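Local coordinates for protein nitrilotriacetate monooxygenase (Burkholderia pseudomallei, PDB 3SDO) that probably works as an FMN-dependent monooxygenase of the bacterial luciferase-like family, using molecular oxygen to oxidise its substrate, at residues Ile10-Leu15 with Ser380-Trp385; Glu50-Ala55 with Asp407-Val412. All coordinates share one frame; numbering follows the deposited sequence.

Contact 1 (Ile10-Leu15 with Ser380-Trp385)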
ATOM      1  N   ILE A  10      18.018  23.216  -6.643  1.00 18.86           N
ATOM      2  CA  ILE A  10      17.000  22.615  -7.489  1.00 18.08           C
ATOM      3  C   ILE A  10      16.519  21.329  -6.828  1.00 17.98           C
ATOM      4  O   ILE A  10      17.319  20.426  -6.560  1.00 18.04           O
ATOM      5  CB  ILE A  10      17.552  22.344  -8.898  1.00 18.86           C
ATOM      6  CG1 ILE A  10      17.977  23.676  -9.535  1.00 18.26           C
ATOM      7  CG2 ILE A  10      16.512  21.569  -9.760  1.00 16.35           C
ATOM      8  CD1 ILE A  10      18.688  23.527 -10.879  1.00 18.52           C
ATOM      9  N   HIS A  11      15.223  21.264  -6.497  1.00 17.12           N
ATOM     10  CA  HIS A  11      14.661  20.055  -5.891  1.00 16.60           C
ATOM     11  C   HIS A  11      14.531  18.943  -6.942  1.00 17.25           C
ATOM     12  O   HIS A  11      14.209  19.211  -8.095  1.00 17.36           O
ATOM     13  CB  HIS A  11      13.263  20.330  -5.298  1.00 16.89           C
ATOM     14  CG  HIS A  11      13.223  21.433  -4.281  1.00 17.73           C
ATOM     15  ND1 HIS A  11      13.549  21.233  -2.953  1.00 17.87           N
ATOM     16  CD2 HIS A  11      12.868  22.739  -4.391  1.00 17.97           C
ATOM     17  CE1 HIS A  11      13.421  22.380  -2.299  1.00 19.46           C
ATOM     18  NE2 HIS A  11      13.000  23.306  -3.145  1.00 18.67           N
ATOM     19  N   PHE A  12      14.727  17.693  -6.533  1.00 18.17           N
ATOM     20  CA  PHE A  12      14.481  16.548  -7.410  1.00 17.70           C
ATOM     21  C   PHE A  12      13.641  15.494  -6.753  1.00 17.76           C
ATOM     22  O   PHE A  12      13.788  15.197  -5.555  1.00 17.96           O
ATOM     23  CB  PHE A  12      15.791  15.900  -7.826  1.00 17.98           C
ATOM     24  CG  PHE A  12      16.593  16.745  -8.773  1.00 17.72           C
ATOM     25  CD1 PHE A  12      16.396  16.651 -10.122  1.00 16.41           C
ATOM     26  CD2 PHE A  12      17.517  17.648  -8.291  1.00 18.04           C
ATOM     27  CE1 PHE A  12      17.124  17.448 -11.008  1.00 19.02           C
ATOM     28  CE2 PHE A  12      18.252  18.422  -9.141  1.00 19.00           C
ATOM     29  CZ  PHE A  12      18.045  18.330 -10.520  1.00 19.60           C
ATOM     30  N   GLY A  13      12.791  14.889  -7.567  1.00 18.14           N
ATOM     31  CA  GLY A  13      12.121  13.640  -7.225  1.00 17.70           C
ATOM     32  C   GLY A  13      12.507  12.603  -8.259  1.00 17.76           C
ATOM     33  O   GLY A  13      12.907  12.954  -9.364  1.00 18.04           O
ATOM     34  N   VAL A  14      12.359  11.325  -7.930  1.00 17.58           N
ATOM     35  CA  VAL A  14      12.588  10.264  -8.917  1.00 17.93           C
ATOM     36  C   VAL A  14      11.371   9.354  -9.027  1.00 18.37           C
ATOM     37  O   VAL A  14      10.884   8.788  -8.027  1.00 17.73           O
ATOM     38  CB  VAL A  14      13.907   9.470  -8.636  1.00 17.14           C
ATOM     39  CG1 VAL A  14      13.890   8.817  -7.260  1.00 18.14           C
ATOM     40  CG2 VAL A  14      14.164   8.466  -9.696  1.00 16.54           C
ATOM     41  N   LEU A  15      10.853   9.289 -10.250  1.00 20.17           N
ATOM     42  CA  LEU A  15       9.829   8.334 -10.631  1.00 21.32           C
ATOM     43  C   LEU A  15      10.495   6.979 -10.737  1.00 21.82           C
ATOM     44  O   LEU A  15      11.343   6.769 -11.613  1.00 23.16           O
ATOM     45  CB  LEU A  15       9.207   8.697 -11.985  1.00 22.42           C
ATOM     46  CG  LEU A  15       8.362   7.577 -12.651  1.00 24.85           C
ATOM     47  CD1 LEU A  15       7.137   7.290 -11.788  1.00 24.55           C
ATOM     48  CD2 LEU A  15       7.953   7.876 -14.118  1.00 28.46           C
ATOM     49  N   SER A 380      23.315  22.810 -17.531  1.00 17.91           N
ATOM     50  CA  SER A 380      23.030  24.141 -18.032  1.00 17.76           C
ATOM     51  C   SER A 380      21.553  24.288 -18.459  1.00 17.58           C
ATOM     52  O   SER A 380      20.951  25.321 -18.214  1.00 16.57           O
ATOM     53  CB  SER A 380      23.961  24.527 -19.186  1.00 18.43           C
ATOM     54  OG  SER A 380      25.278  24.813 -18.715  1.00 19.30           O
ATOM     55  N   GLU A 381      20.994  23.253 -19.084  1.00 17.78           N
ATOM     56  CA  GLU A 381      19.593  23.285 -19.532  1.00 18.29           C
ATOM     57  C   GLU A 381      18.638  23.231 -18.333  1.00 18.34           C
ATOM     58  O   GLU A 381      17.644  23.956 -18.296  1.00 18.94           O
ATOM     59  CB  GLU A 381      19.328  22.125 -20.496  1.00 18.95           C
ATOM     60  CG  GLU A 381      17.920  22.057 -21.047  1.00 18.44           C
ATOM     61  CD  GLU A 381      17.563  23.190 -22.006  1.00 18.75           C
ATOM     62  OE1 GLU A 381      18.421  24.047 -22.316  1.00 19.26           O
ATOM     63  OE2 GLU A 381      16.397  23.211 -22.459  1.00 18.04           O
ATOM     64  N   MET A 382      18.943  22.400 -17.348  1.00 18.84           N
ATOM     65  CA  MET A 382      18.157  22.380 -16.104  1.00 18.99           C
ATOM     66  C   MET A 382      18.189  23.733 -15.425  1.00 18.70           C
ATOM     67  O   MET A 382      17.154  24.215 -14.947  1.00 18.62           O
ATOM     68  CB  MET A 382      18.648  21.302 -15.122  1.00 18.55           C
ATOM     69  CG  MET A 382      18.447  19.877 -15.654  1.00 22.13           C
ATOM     70  SD  MET A 382      19.158  18.592 -14.586  1.00 26.47           S
ATOM     71  CE  MET A 382      18.979  17.217 -15.728  1.00 31.87           C
ATOM     72  N   ILE A 383      19.379  24.331 -15.361  1.00 18.62           N
ATOM     73  CA  ILE A 383      19.540  25.664 -14.774  1.00 18.03           C
ATOM     74  C   ILE A 383      18.718  26.670 -15.552  1.00 18.82           C
ATOM     75  O   ILE A 383      18.058  27.520 -14.971  1.00 18.55           O
ATOM     76  CB  ILE A 383      21.012  26.087 -14.722  1.00 18.49           C
ATOM     77  CG1 ILE A 383      21.727  25.323 -13.592  1.00 18.23           C
ATOM     78  CG2 ILE A 383      21.140  27.649 -14.600  1.00 17.65           C
ATOM     79  CD1 ILE A 383      23.284  25.292 -13.678  1.00 18.54           C
ATOM     80  N   ARG A 384      18.726  26.552 -16.873  1.00 19.42           N
ATOM     81  CA  ARG A 384      17.936  27.445 -17.714  1.00 19.41           C
ATOM     82  C   ARG A 384      16.442  27.355 -17.377  1.00 19.48           C
ATOM     83  O   ARG A 384      15.772  28.394 -17.221  1.00 19.18           O
ATOM     84  CB  ARG A 384      18.158  27.133 -19.197  1.00 19.92           C
ATOM     85  CG  ARG A 384      17.323  27.999 -20.129  1.00 20.77           C
ATOM     86  CD  ARG A 384      17.700  27.817 -21.582  1.00 22.66           C
ATOM     87  NE  ARG A 384      16.964  26.715 -22.173  1.00 22.64           N
ATOM     88  CZ  ARG A 384      15.812  26.814 -22.833  1.00 23.37           C
ATOM     89  NH1 ARG A 384      15.215  27.989 -22.989  1.00 24.64           N
ATOM     90  NH2 ARG A 384      15.246  25.711 -23.340  1.00 21.97           N
ATOM     91  N   TRP A 385      15.923  26.129 -17.259  1.00 19.18           N
ATOM     92  CA  TRP A 385      14.496  25.940 -16.941  1.00 19.65           C
ATOM     93  C   TRP A 385      14.130  26.587 -15.604  1.00 19.90           C
ATOM     94  O   TRP A 385      13.069  27.187 -15.469  1.00 20.31           O
ATOM     95  CB  TRP A 385      14.121  24.447 -16.900  1.00 19.86           C
ATOM     96  CG  TRP A 385      13.921  23.837 -18.262  1.00 17.81           C
ATOM     97  CD1 TRP A 385      14.760  23.937 -19.327  1.00 19.58           C
ATOM     98  CD2 TRP A 385      12.814  23.043 -18.697  1.00 18.96           C
ATOM     99  NE1 TRP A 385      14.253  23.267 -20.403  1.00 19.36           N
ATOM    100  CE2 TRP A 385      13.050  22.709 -20.051  1.00 20.10           C
ATOM    101  CE3 TRP A 385      11.650  22.568 -18.077  1.00 21.09           C
ATOM    102  CZ2 TRP A 385      12.171  21.919 -20.792  1.00 20.81           C
ATOM    103  CZ3 TRP A 385      10.766  21.790 -18.825  1.00 20.41           C
ATOM    104  CH2 TRP A 385      11.041  21.466 -20.169  1.00 20.40           C
TER

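Contact 2 (Glu50-Ala55 with Asp407-Val412)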
ATOM      1  N   GLU A  50      18.351   8.400  -2.506  1.00 16.11           N
ATOM      2  CA  GLU A  50      18.427   8.989  -1.180  1.00 16.85           C
ATOM      3  C   GLU A  50      19.864   9.408  -0.853  1.00 17.92           C
ATOM      4  O   GLU A  50      20.107  10.486  -0.306  1.00 16.39           O
ATOM      5  CB  GLU A  50      17.921   8.002  -0.117  1.00 17.29           C
ATOM      6  CG  GLU A  50      18.011   8.524   1.309  1.00 18.71           C
ATOM      7  CD  GLU A  50      17.399   7.563   2.320  1.00 22.35           C
ATOM      8  OE1 GLU A  50      17.976   6.468   2.532  1.00 21.20           O
ATOM      9  OE2 GLU A  50      16.330   7.893   2.886  1.00 19.04           O
ATOM     10  N   ASN A  51      20.817   8.547  -1.171  1.00 17.78           N
ATOM     11  CA  ASN A  51      22.203   8.854  -0.845  1.00 19.45           C
ATOM     12  C   ASN A  51      22.754  10.064  -1.640  1.00 19.56           C
ATOM     13  O   ASN A  51      23.723  10.688  -1.218  1.00 20.58           O
ATOM     14  CB  ASN A  51      23.071   7.627  -1.098  1.00 20.33           C
ATOM     15  CG  ASN A  51      22.855   6.535  -0.072  1.00 23.57           C
ATOM     16  OD1 ASN A  51      22.243   6.754   0.982  1.00 24.86           O
ATOM     17  ND2 ASN A  51      23.414   5.356  -0.354  1.00 24.86           N
ATOM     18  N   ALA A  52      22.120  10.383  -2.772  1.00 19.29           N
ATOM     19  CA  ALA A  52      22.502  11.515  -3.630  1.00 18.96           C
ATOM     20  C   ALA A  52      21.798  12.826  -3.236  1.00 18.92           C
ATOM     21  O   ALA A  52      22.062  13.895  -3.809  1.00 19.29           O
ATOM     22  CB  ALA A  52      22.174  11.157  -5.095  1.00 18.97           C
ATOM     23  N   GLY A  53      20.881  12.747  -2.283  1.00 18.67           N
ATOM     24  CA  GLY A  53      20.122  13.918  -1.867  1.00 19.00           C
ATOM     25  C   GLY A  53      18.863  14.221  -2.665  1.00 18.41           C
ATOM     26  O   GLY A  53      18.307  15.316  -2.562  1.00 18.70           O
ATOM     27  N   ILE A  54      18.385  13.252  -3.432  1.00 17.68           N
ATOM     28  CA  ILE A  54      17.100  13.385  -4.104  1.00 17.31           C
ATOM     29  C   ILE A  54      15.990  13.405  -3.038  1.00 16.71           C
ATOM     30  O   ILE A  54      15.989  12.628  -2.102  1.00 15.67           O
ATOM     31  CB  ILE A  54      16.916  12.284  -5.193  1.00 16.64           C
ATOM     32  CG1 ILE A  54      17.893  12.542  -6.330  1.00 17.89           C
ATOM     33  CG2 ILE A  54      15.496  12.263  -5.751  1.00 16.87           C
ATOM     34  CD1 ILE A  54      17.902  11.481  -7.446  1.00 17.04           C
ATOM     35  N   ALA A  55      15.064  14.336  -3.177  1.00 17.25           N
ATOM     36  CA  ALA A  55      14.097  14.642  -2.090  1.00 16.81           C
ATOM     37  C   ALA A  55      13.007  13.583  -1.902  1.00 16.61           C
ATOM     38  O   ALA A  55      12.534  13.366  -0.784  1.00 16.46           O
ATOM     39  CB  ALA A  55      13.429  15.973  -2.365  1.00 17.34           C
ATOM     40  N   ASP A 407      23.979   7.346 -13.828  1.00 20.99           N
ATOM     41  CA  ASP A 407      24.603   8.457 -14.570  1.00 21.19           C
ATOM     42  C   ASP A 407      24.209   9.794 -13.990  1.00 21.39           C
ATOM     43  O   ASP A 407      25.047  10.709 -13.847  1.00 21.09           O
ATOM     44  CB  ASP A 407      24.191   8.467 -16.040  1.00 21.72           C
ATOM     45  CG  ASP A 407      24.844   7.360 -16.859  1.00 23.91           C
ATOM     46  OD1 ASP A 407      25.726   6.649 -16.344  1.00 23.92           O
ATOM     47  OD2 ASP A 407      24.430   7.189 -18.032  1.00 24.84           O
ATOM     48  N   PHE A 408      22.917   9.954 -13.712  1.00 21.63           N
ATOM     49  CA  PHE A 408      22.429  11.234 -13.258  1.00 21.92           C
ATOM     50  C   PHE A 408      23.040  11.596 -11.903  1.00 22.26           C
ATOM     51  O   PHE A 408      23.553  12.706 -11.718  1.00 21.77           O
ATOM     52  CB  PHE A 408      20.899  11.261 -13.198  1.00 21.95           C
ATOM     53  CG  PHE A 408      20.358  12.563 -12.739  1.00 24.10           C
ATOM     54  CD1 PHE A 408      20.084  12.772 -11.396  1.00 27.21           C
ATOM     55  CD2 PHE A 408      20.173  13.605 -13.641  1.00 26.70           C
ATOM     56  CE1 PHE A 408      19.615  13.997 -10.954  1.00 28.75           C
ATOM     57  CE2 PHE A 408      19.712  14.823 -13.205  1.00 28.10           C
ATOM     58  CZ  PHE A 408      19.437  15.021 -11.855  1.00 27.54           C
ATOM     59  N   VAL A 409      23.006  10.665 -10.955  1.00 22.63           N
ATOM     60  CA  VAL A 409      23.502  10.971  -9.608  1.00 22.78           C
ATOM     61  C   VAL A 409      25.021  11.094  -9.562  1.00 23.22           C
ATOM     62  O   VAL A 409      25.544  11.914  -8.819  1.00 23.96           O
ATOM     63  CB  VAL A 409      22.995   9.960  -8.515  1.00 22.99           C
ATOM     64  CG1 VAL A 409      21.474   9.984  -8.435  1.00 23.35           C
ATOM     65  CG2 VAL A 409      23.490   8.565  -8.756  1.00 24.83           C
ATOM     66  N   ASP A 410      25.731  10.301 -10.352  1.00 23.82           N
ATOM     67  CA  ASP A 410      27.187  10.333 -10.323  1.00 24.41           C
ATOM     68  C   ASP A 410      27.773  11.497 -11.132  1.00 24.34           C
ATOM     69  O   ASP A 410      28.834  12.015 -10.789  1.00 23.67           O
ATOM     70  CB  ASP A 410      27.766   8.993 -10.800  1.00 25.79           C
ATOM     71  CG  ASP A 410      27.529   7.856  -9.805  1.00 26.81           C
ATOM     72  OD1 ASP A 410      27.068   8.085  -8.661  1.00 30.23           O
ATOM     73  OD2 ASP A 410      27.804   6.715 -10.170  1.00 32.05           O
ATOM     74  N   HIS A 411      27.078  11.926 -12.181  1.00 24.31           N
ATOM     75  CA  HIS A 411      27.650  12.890 -13.113  1.00 24.76           C
ATOM     76  C   HIS A 411      26.933  14.223 -13.207  1.00 23.19           C
ATOM     77  O   HIS A 411      27.581  15.231 -13.360  1.00 24.14           O
ATOM     78  CB  HIS A 411      27.818  12.249 -14.480  1.00 25.85           C
ATOM     79  CG  HIS A 411      28.695  11.045 -14.436  1.00 31.65           C
ATOM     80  ND1 HIS A 411      28.208   9.766 -14.598  1.00 38.93           N
ATOM     81  CD2 HIS A 411      30.005  10.915 -14.120  1.00 36.34           C
ATOM     82  CE1 HIS A 411      29.198   8.900 -14.446  1.00 41.03           C
ATOM     83  NE2 HIS A 411      30.298   9.573 -14.152  1.00 41.96           N
ATOM     84  N   VAL A 412      25.613  14.254 -13.098  1.00 21.56           N
ATOM     85  CA  VAL A 412      24.908  15.520 -13.194  1.00 19.87           C
ATOM     86  C   VAL A 412      24.832  16.277 -11.866  1.00 19.56           C
ATOM     87  O   VAL A 412      25.163  17.479 -11.812  1.00 17.95           O
ATOM     88  CB  VAL A 412      23.513  15.361 -13.813  1.00 19.99           C
ATOM     89  CG1 VAL A 412      22.866  16.706 -13.919  1.00 18.82           C
ATOM     90  CG2 VAL A 412      23.627  14.706 -15.204  1.00 19.54           C
TER

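Contact 1 (Ile10-Leu15 with Ser380-Trp385)
The Phe12 ring meets Met382 at its edge: SD lies near the ring plane, 81° off the normal and 5.4 Å from the ring centroid, which defines a Met-aromatic contact. Its setting is the wall of a TIM barrel. Phe12 belongs to strand 11-15 and Met382 to helix 375-387 on the outside of the barrel. Strand 393-396, the parallel neighbour of strand 11-15, lines the contact, since Ile10 and Met382 both touch Phe394 and Phe12 touches Leu396. From the ring, CZ makes the closest approach, 4.2 Å from Met382 SD. The extended second torsion of Met382 (chi2 175°) takes SD out to this edge. Phe408 of helix 401-418 stacks edge-to-face with Phe12.

Two more flat groups, on the helix itself, converge on Glu381. The guanidinium of Arg384 holds the carboxylate side-on and near its own plane, with NE 3.0 Å from Glu381 OE1 and NH2 2.9 Å from Glu381 OE2. At the indole edge of Trp385, near the ring plane, NE1 also bonds to Glu381 OE2, coming from 49° above the carboxylate plane and from the same face as NH2. Three bonds over both oxygens should restrain rotation of the carboxylate. Back at the interface, Ile10, whose CB is directed toward the helix, sends CD1 to within 4.5 Å of Ile383 CG1.

Contact 2 (Glu50-Ala55 with Asp407-Val412)
Ala52 and Ile54 close from two positions on one valine, Val409 of helix 401-418. The segment starts in the last turn of helix 39-51, where Glu50 turns elsewhere: its OE2 accepts from the backbone N of Ser91, Lys92 and Ile93. Ala52 then makes the tightest approach, its CB lying 3.6 Å from Val409 CG1 and 3.7 Å from Val409 CB. This is also where the two backbones come nearest, with 6.1 Å between the CA atoms of Ala52 and Val409. Gly53 ends the helical turn in a Schellman motif, its N bonding to Glu50 O at 3.1 Å; at its positive phi of 87° a CB would jam against Ala52 O, the geometric reason for a glycine here. After the glycine, Ile54 again directs its side chain toward Val409, with CD1 4.0 Å from Val409 CG1, the two side chains crossing at about a right angle. Ile54 places CG1 anti to its carbonyl carbon, and chi2 of 176° extends the branch to CD1. Ala55 leads into strand 56-59 of the barrel. Thus the turn joining helix 39-51 to strand 56-59 packs on helix 401-418. A salt bridge between Asp410 OD2 and Arg48 NH2 borders the contact. Between the segments themselves the closest contacts are all carbon to carbon, so the fit rests on van der Waals contact, shape fit and burial of methyl groups, with no directional bond to fix it.

The contact centres lie 11 Å apart, on the same side of the chain's centre. Along the chain the segments alternate: 10-15, 50-55, 380-385, then 407-412, so both contacts join the N-terminal part of the barrel to its C-terminal part. Strand 11-15 pairs in parallel with both 56-59 and 393-396, and helices 375-387 and 401-418 precede and follow strand 393-396 in the chain and both pack against it. The contacts touch directly. Phe12 O is 2.8 Å from Ala55 N, a probable hydrogen bond, and Phe408 CE2 lies 3.6 Å from Met382 CE. Together they pack the outer layer where the TIM barrel closes on itself, away from the predicted FMN-binding residues.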